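Local structure of endo-1,4-beta-xylanase (Uncultured bacterium, 7AX7) at residues T9-P14 with T33-G38; G121-D126 with I149-D154; K4-T9 with Q175-V180; V96-P101 with P117-T122. The protein removes acetyl groups from acetylated xylan using a bound cobalt ion, as the carbohydrate esterase family 4 domain of a multidomain xylanase. All blocks are in the same frame, centred on the assembly; numbering follows the deposited sequence.

Interaction 1 (T9-P14 with T33-G38). With CO (cobalt (II) ion), chain B.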
loop_
_atom_site.group_PDB
_atom_site.type_symbol
_atom_site.label_atom_id
_atom_site.label_comp_id
_atom_site.label_asym_id
_atom_site.label_seq_id
_atom_site.Cartn_x
_atom_site.Cartn_y
_atom_site.Cartn_z
ATOM N N THR A 9 -2.392 1.662 3.955
ATOM C CA THR A 9 -1.483 1.121 2.952
ATOM C C THR A 9 -0.212 1.962 2.900
ATOM O O THR A 9 -0.231 3.171 3.147
ATOM C CB THR A 9 -2.131 1.046 1.543
ATOM O OG1 THR A 9 -2.314 2.366 1.014
ATOM C CG2 THR A 9 -3.480 0.345 1.603
ATOM N N PHE A 10 0.894 1.304 2.556
ATOM C CA PHE A 10 2.217 1.913 2.608
ATOM C C PHE A 10 2.959 1.658 1.304
ATOM O O PHE A 10 3.070 0.505 0.866
ATOM C CB PHE A 10 3.018 1.361 3.796
ATOM C CG PHE A 10 2.448 1.726 5.139
ATOM C CD1 PHE A 10 2.834 2.902 5.777
ATOM C CD2 PHE A 10 1.532 0.892 5.771
ATOM C CE1 PHE A 10 2.323 3.244 7.017
ATOM C CE2 PHE A 10 1.009 1.227 7.023
ATOM C CZ PHE A 10 1.406 2.404 7.645
ATOM N N ASP A 11 3.480 2.730 0.705
ATOM C CA ASP A 11 4.254 2.701 -0.533
ATOM C C ASP A 11 5.752 2.858 -0.275
ATOM O O ASP A 11 6.167 3.596 0.626
ATOM C CB ASP A 11 3.834 3.838 -1.473
ATOM C CG ASP A 11 2.591 3.530 -2.270
ATOM O OD1 ASP A 11 2.033 2.415 -2.129
ATOM O OD2 ASP A 11 2.184 4.421 -3.055
ATOM N N ASP A 12 6.555 2.165 -1.100
ATOM C CA ASP A 12 7.961 2.465 -1.374
ATOM C C ASP A 12 8.953 1.609 -0.582
ATOM O O ASP A 12 10.168 1.759 -0.757
ATOM C CB ASP A 12 8.263 3.948 -1.127
ATOM C CG ASP A 12 7.572 4.876 -2.130
ATOM O OD1 ASP A 12 6.848 4.395 -3.033
ATOM O OD2 ASP A 12 7.749 6.102 -2.013
ATOM N N GLY A 13 8.476 0.700 0.270
ATOM C CA GLY A 13 9.374 -0.187 0.977
ATOM C C GLY A 13 9.715 -1.450 0.198
ATOM O O GLY A 13 9.496 -1.538 -1.016
ATOM N N PRO A 14 10.285 -2.457 0.886
ATOM C CA PRO A 14 10.623 -2.368 2.308
ATOM C C PRO A 14 11.844 -1.494 2.540
ATOM O O PRO A 14 12.701 -1.376 1.662
ATOM C CB PRO A 14 10.924 -3.825 2.709
ATOM C CG PRO A 14 10.630 -4.679 1.463
ATOM C CD PRO A 14 10.734 -3.729 0.302
ATOM N N THR A 33 -1.352 -3.020 4.219
ATOM C CA THR A 33 -0.915 -3.487 2.908
ATOM C C THR A 33 0.300 -2.677 2.483
ATOM O O THR A 33 0.286 -1.446 2.568
ATOM C CB THR A 33 -2.042 -3.343 1.869
ATOM O OG1 THR A 33 -3.223 -3.981 2.362
ATOM C CG2 THR A 33 -1.653 -3.962 0.515
ATOM N N PHE A 34 1.346 -3.363 2.029
ATOM C CA PHE A 34 2.599 -2.730 1.624
ATOM C C PHE A 34 2.804 -2.963 0.136
ATOM O O PHE A 34 3.017 -4.104 -0.299
ATOM C CB PHE A 34 3.777 -3.277 2.432
ATOM C CG PHE A 34 3.708 -2.938 3.891
ATOM C CD1 PHE A 34 3.004 -3.748 4.780
ATOM C CD2 PHE A 34 4.329 -1.796 4.375
ATOM C CE1 PHE A 34 2.930 -3.422 6.133
ATOM C CE2 PHE A 34 4.268 -1.466 5.719
ATOM C CZ PHE A 34 3.562 -2.274 6.603
ATOM N N PHE A 35 2.746 -1.875 -0.630
ATOM C CA PHE A 35 3.030 -1.896 -2.057
ATOM C C PHE A 35 4.534 -1.729 -2.230
ATOM O O PHE A 35 5.085 -0.640 -2.007
ATOM C CB PHE A 35 2.237 -0.801 -2.769
ATOM C CG PHE A 35 0.752 -1.059 -2.804
ATOM C CD1 PHE A 35 -0.035 -0.815 -1.690
ATOM C CD2 PHE A 35 0.145 -1.552 -3.956
ATOM C CE1 PHE A 35 -1.415 -1.060 -1.715
ATOM C CE2 PHE A 35 -1.235 -1.802 -3.995
ATOM C CZ PHE A 35 -2.015 -1.560 -2.866
ATOM N N LEU A 36 5.199 -2.810 -2.608
ATOM C CA LEU A 36 6.647 -2.850 -2.574
ATOM C C LEU A 36 7.235 -2.471 -3.923
ATOM O O LEU A 36 6.674 -2.767 -4.984
ATOM C CB LEU A 36 7.149 -4.241 -2.174
ATOM C CG LEU A 36 6.570 -4.900 -0.913
ATOM C CD1 LEU A 36 7.200 -6.277 -0.729
ATOM C CD2 LEU A 36 6.794 -4.042 0.313
ATOM N N ILE A 37 8.389 -1.816 -3.861
ATOM C CA ILE A 37 9.230 -1.586 -5.026
ATOM C C ILE A 37 10.087 -2.829 -5.232
ATOM O O ILE A 37 10.808 -3.254 -4.323
ATOM C CB ILE A 37 10.095 -0.330 -4.831
ATOM C CG1 ILE A 37 9.190 0.894 -4.637
ATOM C CG2 ILE A 37 11.065 -0.153 -6.004
ATOM C CD1 ILE A 37 9.930 2.188 -4.331
ATOM N N GLY A 38 10.004 -3.419 -6.428
ATOM C CA GLY A 38 10.661 -4.698 -6.666
ATOM C C GLY A 38 12.157 -4.682 -6.401
ATOM O O GLY A 38 12.708 -5.648 -5.863
HETATM CO CO CO B . 5.859 5.473 -4.598
#
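F10 and F34 are paired across two parallel strands, and the backbone of F10 brackets its partner with two hydrogen bonds: F10 N gives one to T33 O (2.8 Å), and F10 O receives one from F35 N (2.8 Å). Toward D12 and G13 the pairing continues, D12 N bonding F35 O at a longer distance and I37 N bonding G13 O (3.1 Å).

Much of the apolar contact lies on the F10 and F34 face, beneath helix 16-28, where flat phenyl rings suit close packing. The two run side by side, with ring centroids of F10 and F34 5.1 Å apart and planes at 16°, but slid so that they barely overlap; F34 CE2 reaches F10 CD2 at 3.6 Å. Further along, P14, which follows a cis peptide bond, rests its CD on L36 CD2. I37, set apart from these, presses its CD1 on D12 CA (3.6 Å).

T9, D11 and F35 share the other face. D11 OD1 lies 3.3 Å from F35 CB, its carboxylate turned 78° from the F35 ring, and forms a salt bridge with R100, which also makes a cation-pi contact with F35. T9 places OG1 between its backbone N and carbonyl carbon (chi1 70°), from where the hydroxyl meets both R100 and I150 O. D12, the next residue after D11, carries the metal: a carboxylate suits a divalent ion, and D12 OD1 binds the cobalt at 2.1 Å, with H62 and H66 as further ligands.

Successive aspartates followed by Gly-Pro, with an Asp-His-His metal site, are the signature of NodB-type polysaccharide deacetylases; D11 probably occupies the position of their catalytic base.

Interaction 2 (G121-D126 with I149-D154)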
loop_
_atom_site.group_PDB
_atom_site.type_symbol
_atom_site.label_atom_id
_atom_site.label_comp_id
_atom_site.label_asym_id
_atom_site.label_seq_id
_atom_site.Cartn_x
_atom_site.Cartn_y
_atom_site.Cartn_z
ATOM N N GLY A 121 -6.356 5.412 -3.681
ATOM C CA GLY A 121 -6.589 5.730 -2.281
ATOM C C GLY A 121 -6.356 7.204 -2.014
ATOM O O GLY A 121 -5.935 7.968 -2.885
ATOM N N THR A 122 -6.636 7.627 -0.786
ATOM C CA THR A 122 -6.503 9.040 -0.435
ATOM C C THR A 122 -5.086 9.316 0.051
ATOM O O THR A 122 -4.605 8.655 0.980
ATOM C CB THR A 122 -7.523 9.440 0.628
ATOM O OG1 THR A 122 -8.841 9.131 0.152
ATOM C CG2 THR A 122 -7.426 10.940 0.922
ATOM N N LEU A 123 -4.416 10.282 -0.581
ATOM C CA LEU A 123 -3.079 10.672 -0.152
ATOM C C LEU A 123 -3.165 11.513 1.111
ATOM O O LEU A 123 -4.118 12.273 1.307
ATOM C CB LEU A 123 -2.362 11.478 -1.235
ATOM C CG LEU A 123 -2.410 10.992 -2.682
ATOM C CD1 LEU A 123 -1.609 11.933 -3.584
ATOM C CD2 LEU A 123 -1.896 9.570 -2.772
ATOM N N ILE A 124 -2.170 11.360 1.983
ATOM C CA ILE A 124 -2.046 12.216 3.155
ATOM C C ILE A 124 -0.808 13.098 3.073
ATOM O O ILE A 124 -0.436 13.726 4.064
ATOM C CB ILE A 124 -2.063 11.406 4.465
ATOM C CG1 ILE A 124 -0.741 10.684 4.669
ATOM C CG2 ILE A 124 -3.241 10.410 4.478
ATOM C CD1 ILE A 124 -0.518 10.248 6.110
ATOM N N ASN A 125 -0.166 13.162 1.904
ATOM C CA ASN A 125 0.971 14.051 1.653
ATOM C C ASN A 125 2.112 13.800 2.633
ATOM O O ASN A 125 2.762 14.737 3.097
ATOM C CB ASN A 125 0.559 15.530 1.695
ATOM C CG ASN A 125 -0.767 15.800 0.995
ATOM O OD1 ASN A 125 -1.645 16.465 1.552
ATOM N ND2 ASN A 125 -0.917 15.294 -0.232
ATOM N N ASP A 126 2.373 12.527 2.945
ATOM C CA ASP A 126 3.457 12.160 3.852
ATOM C C ASP A 126 4.724 11.760 3.102
ATOM O O ASP A 126 5.497 10.919 3.583
ATOM C CB ASP A 126 3.022 11.038 4.793
ATOM C CG ASP A 126 3.002 9.683 4.120
ATOM O OD1 ASP A 126 2.591 9.608 2.945
ATOM O OD2 ASP A 126 3.413 8.697 4.761
ATOM N N ILE A 149 -9.424 3.444 1.180
ATOM C CA ILE A 149 -8.012 3.089 1.168
ATOM C C ILE A 149 -7.223 4.362 1.428
ATOM O O ILE A 149 -7.498 5.399 0.816
ATOM C CB ILE A 149 -7.611 2.455 -0.178
ATOM C CG1 ILE A 149 -8.401 1.163 -0.426
ATOM C CG2 ILE A 149 -6.097 2.214 -0.253
ATOM C CD1 ILE A 149 -8.409 0.706 -1.900
ATOM N N ILE A 150 -6.247 4.291 2.329
ATOM C CA ILE A 150 -5.442 5.447 2.708
ATOM C C ILE A 150 -3.983 5.165 2.359
ATOM O O ILE A 150 -3.451 4.097 2.691
ATOM C CB ILE A 150 -5.616 5.794 4.198
ATOM C CG1 ILE A 150 -7.071 6.209 4.467
ATOM C CG2 ILE A 150 -4.665 6.926 4.614
ATOM C CD1 ILE A 150 -7.398 6.391 5.939
ATOM N N LEU A 151 -3.353 6.116 1.675
ATOM C CA LEU A 151 -2.011 5.952 1.129
ATOM C C LEU A 151 -1.006 6.674 2.021
ATOM O O LEU A 151 -1.079 7.900 2.180
ATOM C CB LEU A 151 -1.951 6.483 -0.304
ATOM C CG LEU A 151 -0.689 6.216 -1.134
ATOM C CD1 LEU A 151 -1.000 6.332 -2.618
ATOM C CD2 LEU A 151 0.452 7.153 -0.747
ATOM N N LEU A 152 -0.080 5.909 2.604
ATOM C CA LEU A 152 1.065 6.414 3.354
ATOM C C LEU A 152 2.345 5.896 2.690
ATOM O O LEU A 152 2.289 5.116 1.741
ATOM C CB LEU A 152 0.969 5.991 4.825
ATOM C CG LEU A 152 -0.310 6.381 5.592
ATOM C CD1 LEU A 152 -1.418 5.352 5.384
ATOM C CD2 LEU A 152 -0.036 6.537 7.073
ATOM N N HIS A 153 3.512 6.345 3.178
ATOM C CA HIS A 153 4.801 5.915 2.637
ATOM C C HIS A 153 5.700 5.367 3.735
ATOM O O HIS A 153 5.794 5.953 4.821
ATOM C CB HIS A 153 5.563 7.059 1.944
ATOM C CG HIS A 153 4.838 7.666 0.788
ATOM N ND1 HIS A 153 3.728 8.468 0.941
ATOM C CD2 HIS A 153 5.071 7.593 -0.546
ATOM C CE1 HIS A 153 3.313 8.871 -0.248
ATOM N NE2 HIS A 153 4.108 8.350 -1.167
ATOM N N ASP A 154 6.404 4.271 3.435
ATOM C CA ASP A 154 7.442 3.766 4.324
ATOM C C ASP A 154 8.781 3.657 3.597
ATOM O O ASP A 154 9.528 2.688 3.772
ATOM C CB ASP A 154 7.033 2.437 4.963
ATOM C CG ASP A 154 6.873 1.300 3.951
ATOM O OD1 ASP A 154 6.518 1.559 2.784
ATOM O OD2 ASP A 154 7.103 0.140 4.343
#
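D126 reaches across to H153 with both carboxylate oxygens, forming the tightest polar part of this contact. OD2 of D126 uses its syn lone pair to accept the backbone N of H153 (2.8 Å), while OD1 of D126 takes the imidazole ND1 of H153 at 2.6 Å. That second bond lies in the ring plane of H153 but meets the carboxylate from above, the two planes standing 49° apart. The D126 carboxylate lies between its own backbone N and carbonyl carbon (chi1 77°), which turns it back to the strand, and T161 OG1 gives OD2 a further bond. Replacing D126 by alanine removes both acceptors, and ND1 and the backbone N of H153 would probably lose their mates, with the imidazole free to turn.

The backbones are well held too: T122 N bonds I149 O (2.9 Å), and T122 O receives L151 N (2.9 Å). Buried beside them, G121 needs to be glycine, because at its positive phi a CB would run into I149 O. I124 lies against the strand with both branches: CG2 of I124 touches I150 CG2 (3.8 Å), and CD1 of I124 meets L152 CD2 (3.9 Å). Branched aliphatic chains suit this interior side, which helix 133-143 covers.

The solvent side is looser. There the T122 side chain is partly exposed and L123 is exposed, although L123 CD2 packs closely on L151 CD1 at 3.4 Å.

The arrangement belongs to a beta-alpha-beta unit ending at the deacetylase pocket: H153, near the cobalt and a bound acetate, is consistent with the active-site histidine of NodB relatives, which an aspartate likewise holds.

Interaction 3 (K4-T9 with Q175-V180)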
loop_
_atom_site.group_PDB
_atom_site.type_symbol
_atom_site.label_atom_id
_atom_site.label_comp_id
_atom_site.label_asym_id
_atom_site.label_seq_id
_atom_site.Cartn_x
_atom_site.Cartn_y
_atom_site.Cartn_z
ATOM N N LYS A 4 -17.181 -0.949 9.773
ATOM C CA LYS A 4 -16.661 0.173 8.996
ATOM C C LYS A 4 -15.191 -0.106 8.718
ATOM O O LYS A 4 -14.389 -0.171 9.653
ATOM C CB LYS A 4 -16.820 1.498 9.749
ATOM C CG LYS A 4 -18.242 1.851 10.097
ATOM C CD LYS A 4 -18.316 3.048 11.034
ATOM C CE LYS A 4 -19.774 3.417 11.338
ATOM N NZ LYS A 4 -20.564 2.287 11.960
ATOM N N LEU A 5 -14.845 -0.288 7.444
ATOM C CA LEU A 5 -13.545 -0.821 7.068
ATOM C C LEU A 5 -12.615 0.285 6.590
ATOM O O LEU A 5 -13.031 1.180 5.846
ATOM C CB LEU A 5 -13.688 -1.879 5.970
ATOM C CG LEU A 5 -14.613 -3.058 6.277
ATOM C CD1 LEU A 5 -14.536 -4.092 5.152
ATOM C CD2 LEU A 5 -14.277 -3.690 7.641
ATOM N N ILE A 6 -11.352 0.212 7.019
ATOM C CA ILE A 6 -10.295 1.102 6.545
ATOM C C ILE A 6 -9.100 0.256 6.131
ATOM O O ILE A 6 -8.739 -0.712 6.815
ATOM C CB ILE A 6 -9.870 2.140 7.604
ATOM C CG1 ILE A 6 -10.996 3.126 7.876
ATOM C CG2 ILE A 6 -8.699 2.954 7.092
ATOM C CD1 ILE A 6 -11.113 4.196 6.806
ATOM N N ALA A 7 -8.483 0.621 5.017
ATOM C CA ALA A 7 -7.322 -0.095 4.497
ATOM C C ALA A 7 -6.143 0.868 4.549
ATOM O O ALA A 7 -5.991 1.713 3.656
ATOM C CB ALA A 7 -7.577 -0.612 3.082
ATOM N N LEU A 8 -5.342 0.760 5.615
ATOM C CA LEU A 8 -4.088 1.495 5.699
ATOM C C LEU A 8 -3.064 0.852 4.775
ATOM O O LEU A 8 -2.885 -0.368 4.799
ATOM C CB LEU A 8 -3.566 1.504 7.137
ATOM C CG LEU A 8 -4.189 2.453 8.160
ATOM C CD1 LEU A 8 -3.520 2.259 9.524
ATOM C CD2 LEU A 8 -4.068 3.901 7.713
ATOM N N THR A 9 -2.392 1.662 3.955
ATOM C CA THR A 9 -1.483 1.121 2.952
ATOM C C THR A 9 -0.212 1.962 2.900
ATOM O O THR A 9 -0.231 3.171 3.147
ATOM C CB THR A 9 -2.131 1.046 1.543
ATOM O OG1 THR A 9 -2.314 2.366 1.014
ATOM C CG2 THR A 9 -3.480 0.345 1.603
ATOM N N GLN A 175 -13.150 5.936 16.406
ATOM C CA GLN A 175 -14.266 6.276 15.533
ATOM C C GLN A 175 -15.008 5.052 15.032
ATOM O O GLN A 175 -15.925 5.198 14.227
ATOM C CB GLN A 175 -13.773 7.112 14.340
ATOM C CG GLN A 175 -13.331 8.507 14.745
ATOM C CD GLN A 175 -14.464 9.295 15.397
ATOM O OE1 GLN A 175 -15.473 9.598 14.755
ATOM N NE2 GLN A 175 -14.311 9.611 16.681
ATOM N N GLY A 176 -14.627 3.855 15.474
ATOM C CA GLY A 176 -15.337 2.642 15.126
ATOM C C GLY A 176 -14.854 1.932 13.881
ATOM O O GLY A 176 -15.553 1.038 13.392
ATOM N N TYR A 177 -13.687 2.282 13.354
ATOM C CA TYR A 177 -13.196 1.629 12.151
ATOM C C TYR A 177 -12.466 0.335 12.483
ATOM O O TYR A 177 -11.918 0.165 13.573
ATOM C CB TYR A 177 -12.265 2.557 11.369
ATOM C CG TYR A 177 -12.962 3.729 10.719
ATOM C CD1 TYR A 177 -13.635 3.580 9.516
ATOM C CD2 TYR A 177 -12.930 4.988 11.299
ATOM C CE1 TYR A 177 -14.265 4.656 8.905
ATOM C CE2 TYR A 177 -13.556 6.078 10.693
ATOM C CZ TYR A 177 -14.220 5.906 9.498
ATOM O OH TYR A 177 -14.843 6.986 8.897
ATOM N N THR A 178 -12.479 -0.581 11.523
ATOM C CA THR A 178 -11.786 -1.855 11.602
ATOM C C THR A 178 -10.756 -1.883 10.484
ATOM O O THR A 178 -11.081 -1.557 9.340
ATOM C CB THR A 178 -12.768 -3.020 11.460
ATOM O OG1 THR A 178 -13.628 -3.064 12.612
ATOM C CG2 THR A 178 -12.015 -4.342 11.322
ATOM N N PHE A 179 -9.522 -2.251 10.807
ATOM C CA PHE A 179 -8.446 -2.221 9.825
ATOM C C PHE A 179 -8.385 -3.537 9.063
ATOM O O PHE A 179 -8.472 -4.617 9.655
ATOM C CB PHE A 179 -7.104 -1.936 10.499
ATOM C CG PHE A 179 -6.997 -0.545 11.039
ATOM C CD1 PHE A 179 -6.606 0.498 10.221
ATOM C CD2 PHE A 179 -7.307 -0.276 12.363
ATOM C CE1 PHE A 179 -6.521 1.791 10.719
ATOM C CE2 PHE A 179 -7.224 1.007 12.863
ATOM C CZ PHE A 179 -6.829 2.040 12.048
ATOM N N VAL A 180 -8.245 -3.436 7.739
ATOM C CA VAL A 180 -8.194 -4.599 6.863
ATOM C C VAL A 180 -7.109 -4.388 5.816
ATOM O O VAL A 180 -6.712 -3.260 5.520
ATOM C CB VAL A 180 -9.553 -4.862 6.177
ATOM C CG1 VAL A 180 -10.633 -5.208 7.222
ATOM C CG2 VAL A 180 -9.979 -3.655 5.339
HETATM O O HOH W 1 -15.752 -1.403 12.282
HETATM O O HOH W 2 -4.507 -2.329 4.084
HETATM O O HOH W 3 -5.351 -1.685 7.375
#
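K4 and T178 begin a parallel backbone ladder. T178 N bonds K4 O (2.7 Å), I6 N bonds T178 O (2.9 Å) and V180 N bonds I6 O (2.9 Å). The short strand segments are inclined at 43°, and beyond I6 they draw apart.

Waters complete the pairing at its two ends. One accepts from K4 N and from T178 OG1 and donates to G176 O (2.7 Å from the water), joining strand 4-11 to the Schellman turn that ends helix 159-174; glycine suits the positive phi at G176, where a CB would be jammed against the preceding carbonyl O. At the far end L8 N is too far from V180 O for a direct bond, and a water lies between them, 3.0 Å from L8 N and 2.8 Å from V180 O.

Apolar side chains pack on both faces. On one, the Y177 ring meets I6 CD1 through CD1 and CE1, and its CD1 touches K4 CB at 3.8 Å. F179 approaches L8 obliquely with CE1 and CD1, against CD1 and CG of the leucine, while helix 159-174 lies against both aromatic residues. A serine in place of Y177 would probably open a gap beside I6 and strip K4 CB and L172 of their aromatic cover. On the opposite face V180 carries CG1 anti to its carbonyl carbon (chi1 -64°), so that this methyl meets L5 CD2 at 4.0 Å across the strands; beta-branched V180 also fits CG2 against I6 O.

With backbone amides, apolar side-chain carbons and water doing the joining, and no charged pair across it, this contact would probably depend little on the ionisation of its side chains.

Interaction 4 (V96-P101 with P117-T122)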
loop_
_atom_site.group_PDB
_atom_site.type_symbol
_atom_site.label_atom_id
_atom_site.label_comp_id
_atom_site.label_asym_id
_atom_site.label_seq_id
_atom_site.Cartn_x
_atom_site.Cartn_y
_atom_site.Cartn_z
ATOM N N VAL A 96 1.153 -11.433 -5.268
ATOM C CA VAL A 96 0.646 -10.080 -5.460
ATOM C C VAL A 96 -0.781 -10.138 -5.995
ATOM O O VAL A 96 -1.095 -10.930 -6.888
ATOM C CB VAL A 96 1.587 -9.313 -6.405
ATOM C CG1 VAL A 96 0.909 -8.077 -6.973
ATOM C CG2 VAL A 96 2.867 -8.947 -5.659
ATOM N N LYS A 97 -1.663 -9.316 -5.423
ATOM C CA LYS A 97 -3.020 -9.175 -5.938
ATOM C C LYS A 97 -3.344 -7.771 -6.419
ATOM O O LYS A 97 -4.351 -7.594 -7.112
ATOM C CB LYS A 97 -4.059 -9.566 -4.874
ATOM C CG LYS A 97 -3.948 -10.988 -4.369
ATOM C CD LYS A 97 -4.061 -11.982 -5.508
ATOM C CE LYS A 97 -4.579 -13.340 -5.026
ATOM N NZ LYS A 97 -3.705 -13.976 -4.002
ATOM N N PHE A 98 -2.541 -6.773 -6.060
ATOM C CA PHE A 98 -2.853 -5.387 -6.359
ATOM C C PHE A 98 -1.602 -4.656 -6.821
ATOM O O PHE A 98 -0.477 -5.023 -6.470
ATOM C CB PHE A 98 -3.476 -4.704 -5.141
ATOM C CG PHE A 98 -4.801 -5.281 -4.769
ATOM C CD1 PHE A 98 -5.955 -4.877 -5.435
ATOM C CD2 PHE A 98 -4.894 -6.265 -3.789
ATOM C CE1 PHE A 98 -7.198 -5.432 -5.106
ATOM C CE2 PHE A 98 -6.124 -6.822 -3.443
ATOM C CZ PHE A 98 -7.279 -6.410 -4.102
ATOM N N PHE A 99 -1.826 -3.614 -7.620
ATOM C CA PHE A 99 -0.792 -2.730 -8.128
ATOM C C PHE A 99 -1.144 -1.291 -7.779
ATOM O O PHE A 99 -2.304 -0.879 -7.900
ATOM C CB PHE A 99 -0.651 -2.883 -9.655
ATOM C CG PHE A 99 0.136 -1.788 -10.318
ATOM C CD1 PHE A 99 1.509 -1.690 -10.137
ATOM C CD2 PHE A 99 -0.493 -0.876 -11.167
ATOM C CE1 PHE A 99 2.244 -0.698 -10.778
ATOM C CE2 PHE A 99 0.233 0.125 -11.808
ATOM C CZ PHE A 99 1.608 0.214 -11.610
ATOM N N ARG A 100 -0.148 -0.527 -7.344
ATOM C CA ARG A 100 -0.322 0.914 -7.205
ATOM C C ARG A 100 0.704 1.631 -8.072
ATOM O O ARG A 100 1.913 1.402 -7.909
ATOM C CB ARG A 100 -0.205 1.362 -5.752
ATOM C CG ARG A 100 -0.355 2.862 -5.579
ATOM C CD ARG A 100 -0.231 3.208 -4.101
ATOM N NE ARG A 100 -1.514 3.189 -3.424
ATOM C CZ ARG A 100 -1.684 2.858 -2.147
ATOM N NH1 ARG A 100 -0.651 2.487 -1.399
ATOM N NH2 ARG A 100 -2.892 2.886 -1.624
ATOM N N PRO A 101 0.279 2.481 -9.000
ATOM C CA PRO A 101 1.219 3.102 -9.941
ATOM C C PRO A 101 2.125 4.111 -9.252
ATOM O O PRO A 101 1.659 4.940 -8.457
ATOM C CB PRO A 101 0.293 3.786 -10.958
ATOM C CG PRO A 101 -0.993 3.993 -10.243
ATOM C CD PRO A 101 -1.123 2.805 -9.316
ATOM N N PRO A 117 -5.657 -5.275 -10.476
ATOM C CA PRO A 117 -6.436 -4.068 -10.168
ATOM C C PRO A 117 -5.522 -2.929 -9.729
ATOM O O PRO A 117 -4.576 -3.121 -8.955
ATOM C CB PRO A 117 -7.362 -4.517 -9.029
ATOM C CG PRO A 117 -7.399 -6.025 -9.126
ATOM C CD PRO A 117 -6.050 -6.426 -9.642
ATOM N N PHE A 118 -5.827 -1.734 -10.230
ATOM C CA PHE A 118 -5.114 -0.516 -9.862
ATOM C C PHE A 118 -5.688 0.065 -8.570
ATOM O O PHE A 118 -6.907 0.213 -8.436
ATOM C CB PHE A 118 -5.230 0.532 -10.978
ATOM C CG PHE A 118 -4.368 0.255 -12.198
ATOM C CD1 PHE A 118 -4.486 -0.937 -12.903
ATOM C CD2 PHE A 118 -3.461 1.211 -12.647
ATOM C CE1 PHE A 118 -3.706 -1.182 -14.027
ATOM C CE2 PHE A 118 -2.676 0.974 -13.767
ATOM C CZ PHE A 118 -2.807 -0.226 -14.459
ATOM N N ILE A 119 -4.808 0.455 -7.652
ATOM C CA ILE A 119 -5.207 1.060 -6.386
ATOM C C ILE A 119 -4.636 2.468 -6.306
ATOM O O ILE A 119 -3.450 2.680 -6.571
ATOM C CB ILE A 119 -4.741 0.221 -5.183
ATOM C CG1 ILE A 119 -5.367 -1.179 -5.240
ATOM C CG2 ILE A 119 -5.084 0.941 -3.881
ATOM C CD1 ILE A 119 -6.890 -1.177 -5.290
ATOM N N GLN A 120 -5.484 3.432 -5.964
ATOM C CA GLN A 120 -4.980 4.751 -5.606
ATOM C C GLN A 120 -5.162 4.985 -4.106
ATOM O O GLN A 120 -4.235 4.760 -3.328
ATOM C CB GLN A 120 -5.684 5.839 -6.420
ATOM C CG GLN A 120 -5.210 7.241 -6.077
ATOM C CD GLN A 120 -5.885 8.298 -6.916
ATOM O OE1 GLN A 120 -6.110 8.112 -8.113
ATOM N NE2 GLN A 120 -6.231 9.411 -6.289
ATOM N N GLY A 121 -6.356 5.412 -3.681
ATOM C CA GLY A 121 -6.589 5.730 -2.281
ATOM C C GLY A 121 -6.356 7.204 -2.014
ATOM O O GLY A 121 -5.935 7.968 -2.885
ATOM N N THR A 122 -6.636 7.627 -0.786
ATOM C CA THR A 122 -6.503 9.040 -0.435
ATOM C C THR A 122 -5.086 9.316 0.051
ATOM O O THR A 122 -4.605 8.655 0.980
ATOM C CB THR A 122 -7.523 9.440 0.628
ATOM O OG1 THR A 122 -8.841 9.131 0.152
ATOM C CG2 THR A 122 -7.426 10.940 0.922
#
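Q120 O is gripped by the guanidinium group of R100: NH2 of R100 lies 2.9 Å from Q120 O, and NE of R100 adds a weak bond. R100 begins extended, with CG anti to the backbone N (chi1 179°), then bends at chi3 (-90°), which turns the guanidinium group back toward this carbonyl. NH2 also bonds T9 OG1, while NH1 forms a salt bridge with D11; arginine suits the place because it can serve all three partners. R100 O meanwhile accepts H62 ND1, placing R100 in the second shell of the cobalt site.

R100 and P101 open the Arg-Pro-Pro sequence characteristic of NodB-type deacetylases, in a loop laid along strand 118-123. Two backbone bonds hold it there, F99 N to P117 O (3.1 Å) and I119 N to F99 O (2.8 Å), a single beta bridge.

F99 turns its ring edge to the face of F118 in a T-shaped stack, with centroids of the F99 and F118 rings 5.1 Å apart and planes at 85°; F99 CD2 lies over the centre of the F118 ring. Away from this pair, F98 CD1 packs on I119 CG1 at 3.7 Å and on P117 CB.

Overall arrangement
From the N terminus, strand 4-11 serves two contacts, which share T9. Interaction 1 closes first, a short loop through helix 16-28 to strand 33-36. Interaction 4 then closes its own loop between 96-101 and 117-122, around helix 108-113. Interaction 2 starts on the same strand, sharing G121 and T122, and closes over helix 133-143. Interaction 3 closes last, bringing 175-180 back to 4-9, so the other three lie in series inside its loop and none cross. Strand 4-11, paired with 33-36, 148-153 and 177-179, is central to the parallel sheet, which 118-123 joins through 148-153; the 96-101 loop lies along 118-123, and its R100 links interaction 4 to interaction 1 beside the cobalt.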